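Local coordinates for putative glucarate dehydratase (Pseudomonas fluorescens, PDB 4IT1), which probably catalyses the magnesium-dependent dehydration of D-glucarate to 5-dehydro-4-deoxy-D-glucarate, as a member of the mandelate racemase branch of the enolase superfamily, at residues A[151-156]-A[354-359]; A[273-278]-A[304-309]. All coordinates share one frame; numbering follows the deposited sequence.

In the fold
Both contacts involve the helical layer around the parallel-stranded barrel domain typical of the enolase superfamily, but at separate places: their centres lie 31 Å apart and their nearest atoms about 18 Å. Along the chain, 151-156 comes first, then both halves of interaction 2, and finally 354-359. Interaction 1 therefore spans most of the barrel sequence, closing the loop between helix 128-148 and strand 163-170 onto helix 348-360. Interaction 2 is local, setting the start of helix 274-284 against the end of helix 297-306 and the turn into strand 311-314. It packs neighbouring barrel helices close to the magnesium-binding strand 266-268, the side chain of M277 lying about 7 Å from that of E268.

Interaction 1 (A[151-156]-A[354-359])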
# COMPACT_ATOMS: atom_id res chain seq x y z
N PRO A 151 2.13 15.81 13.01
CA PRO A 151 2.71 14.54 13.45
C PRO A 151 2.88 13.58 12.27
O PRO A 151 2.18 13.72 11.26
CB PRO A 151 1.69 14.00 14.47
CG PRO A 151 0.43 14.75 14.21
CD PRO A 151 0.84 16.09 13.66
N LEU A 152 3.81 12.64 12.39
CA LEU A 152 4.19 11.80 11.24
C LEU A 152 2.96 11.07 10.70
O LEU A 152 2.72 11.06 9.49
CB LEU A 152 5.31 10.82 11.62
CG LEU A 152 6.21 10.28 10.49
CD1 LEU A 152 7.49 9.72 11.08
CD2 LEU A 152 5.52 9.23 9.64
N VAL A 153 2.19 10.49 11.61
CA VAL A 153 0.97 9.74 11.29
C VAL A 153 0.06 10.43 10.24
O VAL A 153 -0.61 9.74 9.46
CB VAL A 153 0.21 9.38 12.58
CG1 VAL A 153 -0.33 10.62 13.28
CG2 VAL A 153 -0.89 8.37 12.29
N ASP A 154 0.06 11.76 10.22
CA ASP A 154 -0.76 12.54 9.29
C ASP A 154 -0.31 12.40 7.84
O ASP A 154 -1.13 12.50 6.91
CB ASP A 154 -0.83 14.02 9.70
CG ASP A 154 -1.71 14.26 10.94
OD1 ASP A 154 -2.36 13.30 11.43
OD2 ASP A 154 -1.75 15.41 11.43
N LEU A 155 0.99 12.17 7.64
CA LEU A 155 1.54 11.85 6.32
C LEU A 155 1.02 10.51 5.82
O LEU A 155 0.93 10.28 4.62
CB LEU A 155 3.06 11.80 6.38
CG LEU A 155 3.82 13.12 6.50
CD1 LEU A 155 5.17 12.87 7.13
CD2 LEU A 155 3.96 13.78 5.14
N LEU A 156 0.69 9.64 6.77
CA LEU A 156 0.24 8.29 6.46
C LEU A 156 -1.30 8.18 6.48
O LEU A 156 -1.83 7.09 6.69
CB LEU A 156 0.87 7.30 7.45
CG LEU A 156 2.36 7.46 7.79
CD1 LEU A 156 2.79 6.51 8.90
CD2 LEU A 156 3.24 7.27 6.57
N MET A 354 7.37 2.95 14.80
CA MET A 354 6.48 1.82 14.93
C MET A 354 5.08 2.27 15.39
O MET A 354 4.09 1.91 14.75
CB MET A 354 7.07 0.79 15.89
CG MET A 354 6.18 -0.43 16.09
SD MET A 354 6.84 -1.72 17.16
CE MET A 354 7.49 -0.76 18.53
N ALA A 355 5.01 3.06 16.47
CA ALA A 355 3.72 3.49 17.03
C ALA A 355 2.88 4.29 16.03
O ALA A 355 1.69 4.04 15.88
CB ALA A 355 3.91 4.27 18.32
N HIS A 356 3.53 5.23 15.34
CA HIS A 356 2.86 6.05 14.34
C HIS A 356 2.26 5.27 13.18
O HIS A 356 1.14 5.56 12.76
CB HIS A 356 3.79 7.16 13.84
CG HIS A 356 3.79 8.38 14.71
ND1 HIS A 356 3.37 9.61 14.26
CD2 HIS A 356 4.13 8.54 16.01
CE1 HIS A 356 3.47 10.49 15.24
NE2 HIS A 356 3.93 9.87 16.31
N VAL A 357 2.99 4.29 12.63
CA VAL A 357 2.44 3.50 11.53
C VAL A 357 1.36 2.58 12.09
O VAL A 357 0.32 2.41 11.48
CB VAL A 357 3.52 2.73 10.71
CG1 VAL A 357 4.20 1.65 11.53
CG2 VAL A 357 2.91 2.14 9.44
N ALA A 358 1.61 2.04 13.28
CA ALA A 358 0.61 1.28 14.01
C ALA A 358 -0.68 2.08 14.22
O ALA A 358 -1.77 1.51 14.32
CB ALA A 358 1.18 0.83 15.34
N ALA A 359 -0.53 3.41 14.29
CA ALA A 359 -1.64 4.31 14.58
C ALA A 359 -2.44 4.63 13.33
O ALA A 359 -3.63 4.96 13.42
CB ALA A 359 -1.14 5.59 15.23
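The imidazole of H356 meets segment 151-156 with one edge, where the backbone N of V153 lies almost in the ring plane and CB of P151 sits close to that plane beside CE1. CB of L152 approaches ND1 obliquely, at 3.5 Å. The V153 and H356 side chains cross at about a right angle. The V153 amide donates to ND1 over 3.0 Å with an N-H...N angle of 146°, a moderately bent bond. A histidine suits the site because it combines a flat group, able to slide in beside the turn, with an in-plane acceptor nitrogen.

The remaining contacts are van der Waals. With chi1 at 66°, V153 directs CG2 away from its backbone N and toward the helix, 3.5 Å from O of H356 and 4.1 Å from CB of A359, whose small methyl lets the turn come close. CD1 of L156 rests 4.0 Å from CA of V357. The loop after helix 128-148 is thus fastened to barrel helix 348-360, whose V357 packs on L322 and Q326 of helix 322-334.

ND1 takes the amide N-H, which is consistent with a neutral ring carrying its proton on NE2. The buried amide of V153 is thereby satisfied by a side chain some 200 residues later in the chain.

Interaction 2 (A[273-278]-A[304-309]); sequences GLEGMA and VAQNSV
Polar contacts centre on S308 and L274, where the serine hydroxyl donates to the L274 carbonyl oxygen over 2.7 Å from OG to O. The hydroxyl stands above the carbonyl plane, with a C=O...O angle of 113°. The S308 torsion, chi1 -60°, places OG anti to its carbonyl carbon and turned to the first helical turn; so short a side chain can reach L274 O while CB of A278 packs 3.8 Å from OG. One water bridges the backbones by donating to A278 O and N307 O; asparagine tolerates the positive phi with which N307 ends helix 297-306.

Van der Waals contacts surround this bond. CD2 of L274 lies 3.5 Å from S308 OG, and alanine's small size permits the CA atoms of A278 and S308 to approach to 3.8 Å. On the more exposed side the extended Q306 crosses L274 at about a right angle, and its NE2 comes to 3.6 Å from E275 CG.

Apolar packing closes the inner side. M277, its flexible thioether chain bent at chi2 and chi3, brings CE to 3.8 Å from V309 CG1. It also touches L288 and D269, a magnesium ligand of this protein that holds no ion in this chain.

L274 O is thus gripped from both faces of its plane, by A278 N in the regular helical bond and by S308 OG, which lies on the link from helix 297-306 to strand 311-314.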
# COMPACT_ATOMS: atom_id res chain seq x y z
N GLY A 273 9.51 -23.28 9.51
CA GLY A 273 9.13 -23.45 8.10
C GLY A 273 7.67 -23.24 7.75
O GLY A 273 6.77 -23.52 8.54
N LEU A 274 7.43 -22.74 6.54
CA LEU A 274 6.07 -22.60 6.01
C LEU A 274 5.27 -23.91 6.07
O LEU A 274 4.09 -23.91 6.45
CB LEU A 274 6.11 -22.08 4.58
CG LEU A 274 6.39 -20.60 4.35
CD1 LEU A 274 6.39 -20.30 2.85
CD2 LEU A 274 5.37 -19.74 5.08
N GLU A 275 5.92 -25.01 5.72
CA GLU A 275 5.24 -26.31 5.65
C GLU A 275 4.85 -26.82 7.03
O GLU A 275 3.74 -27.32 7.22
CB GLU A 275 6.09 -27.33 4.90
CG GLU A 275 6.33 -27.00 3.43
CD GLU A 275 7.60 -26.19 3.17
OE1 GLU A 275 8.15 -26.32 2.05
OE2 GLU A 275 8.08 -25.43 4.05
N GLY A 276 5.76 -26.67 8.00
CA GLY A 276 5.51 -27.11 9.38
C GLY A 276 4.42 -26.31 10.06
O GLY A 276 3.54 -26.88 10.73
N MET A 277 4.46 -24.99 9.88
CA MET A 277 3.44 -24.09 10.41
C MET A 277 2.05 -24.42 9.84
O MET A 277 1.07 -24.52 10.59
CB MET A 277 3.82 -22.64 10.16
CG MET A 277 5.02 -22.17 10.97
SD MET A 277 4.70 -21.81 12.72
CE MET A 277 3.89 -20.23 12.53
N ALA A 278 1.99 -24.64 8.53
CA ALA A 278 0.75 -25.04 7.85
C ALA A 278 0.21 -26.34 8.41
O ALA A 278 -0.98 -26.45 8.69
CB ALA A 278 0.97 -25.17 6.35
N VAL A 304 0.43 -17.51 1.76
CA VAL A 304 -0.98 -17.42 1.42
C VAL A 304 -1.42 -18.60 0.56
O VAL A 304 -2.57 -19.02 0.62
CB VAL A 304 -1.27 -16.07 0.73
CG1 VAL A 304 -2.42 -16.17 -0.27
CG2 VAL A 304 -1.54 -15.00 1.78
N ALA A 305 -0.48 -19.14 -0.23
CA ALA A 305 -0.74 -20.31 -1.07
C ALA A 305 -0.89 -21.59 -0.25
O ALA A 305 -1.61 -22.51 -0.65
CB ALA A 305 0.38 -20.48 -2.10
N GLN A 306 -0.21 -21.66 0.89
CA GLN A 306 -0.21 -22.86 1.74
C GLN A 306 -1.09 -22.70 2.97
O GLN A 306 -1.29 -23.66 3.71
CB GLN A 306 1.20 -23.18 2.24
CG GLN A 306 2.17 -23.68 1.19
CD GLN A 306 3.56 -23.90 1.76
OE1 GLN A 306 4.53 -23.30 1.31
NE2 GLN A 306 3.65 -24.74 2.79
N ASN A 307 -1.56 -21.48 3.21
CA ASN A 307 -2.21 -21.11 4.48
C ASN A 307 -1.38 -21.47 5.73
O ASN A 307 -1.88 -22.09 6.67
CB ASN A 307 -3.64 -21.68 4.54
CG ASN A 307 -4.42 -21.17 5.74
OD1 ASN A 307 -4.38 -19.98 6.07
ND2 ASN A 307 -5.14 -22.07 6.39
N SER A 308 -0.11 -21.07 5.74
CA SER A 308 0.82 -21.41 6.83
C SER A 308 0.58 -20.65 8.12
O SER A 308 0.69 -21.21 9.21
CB SER A 308 2.27 -21.16 6.40
OG SER A 308 2.61 -21.94 5.27
N VAL A 309 0.27 -19.36 8.00
CA VAL A 309 0.10 -18.50 9.16
C VAL A 309 -1.21 -17.72 9.09
O VAL A 309 -1.71 -17.41 8.01
CB VAL A 309 1.29 -17.53 9.36
CG1 VAL A 309 2.57 -18.31 9.58
CG2 VAL A 309 1.43 -16.57 8.18
O HOH W 1 -2.62 -24.81 7.27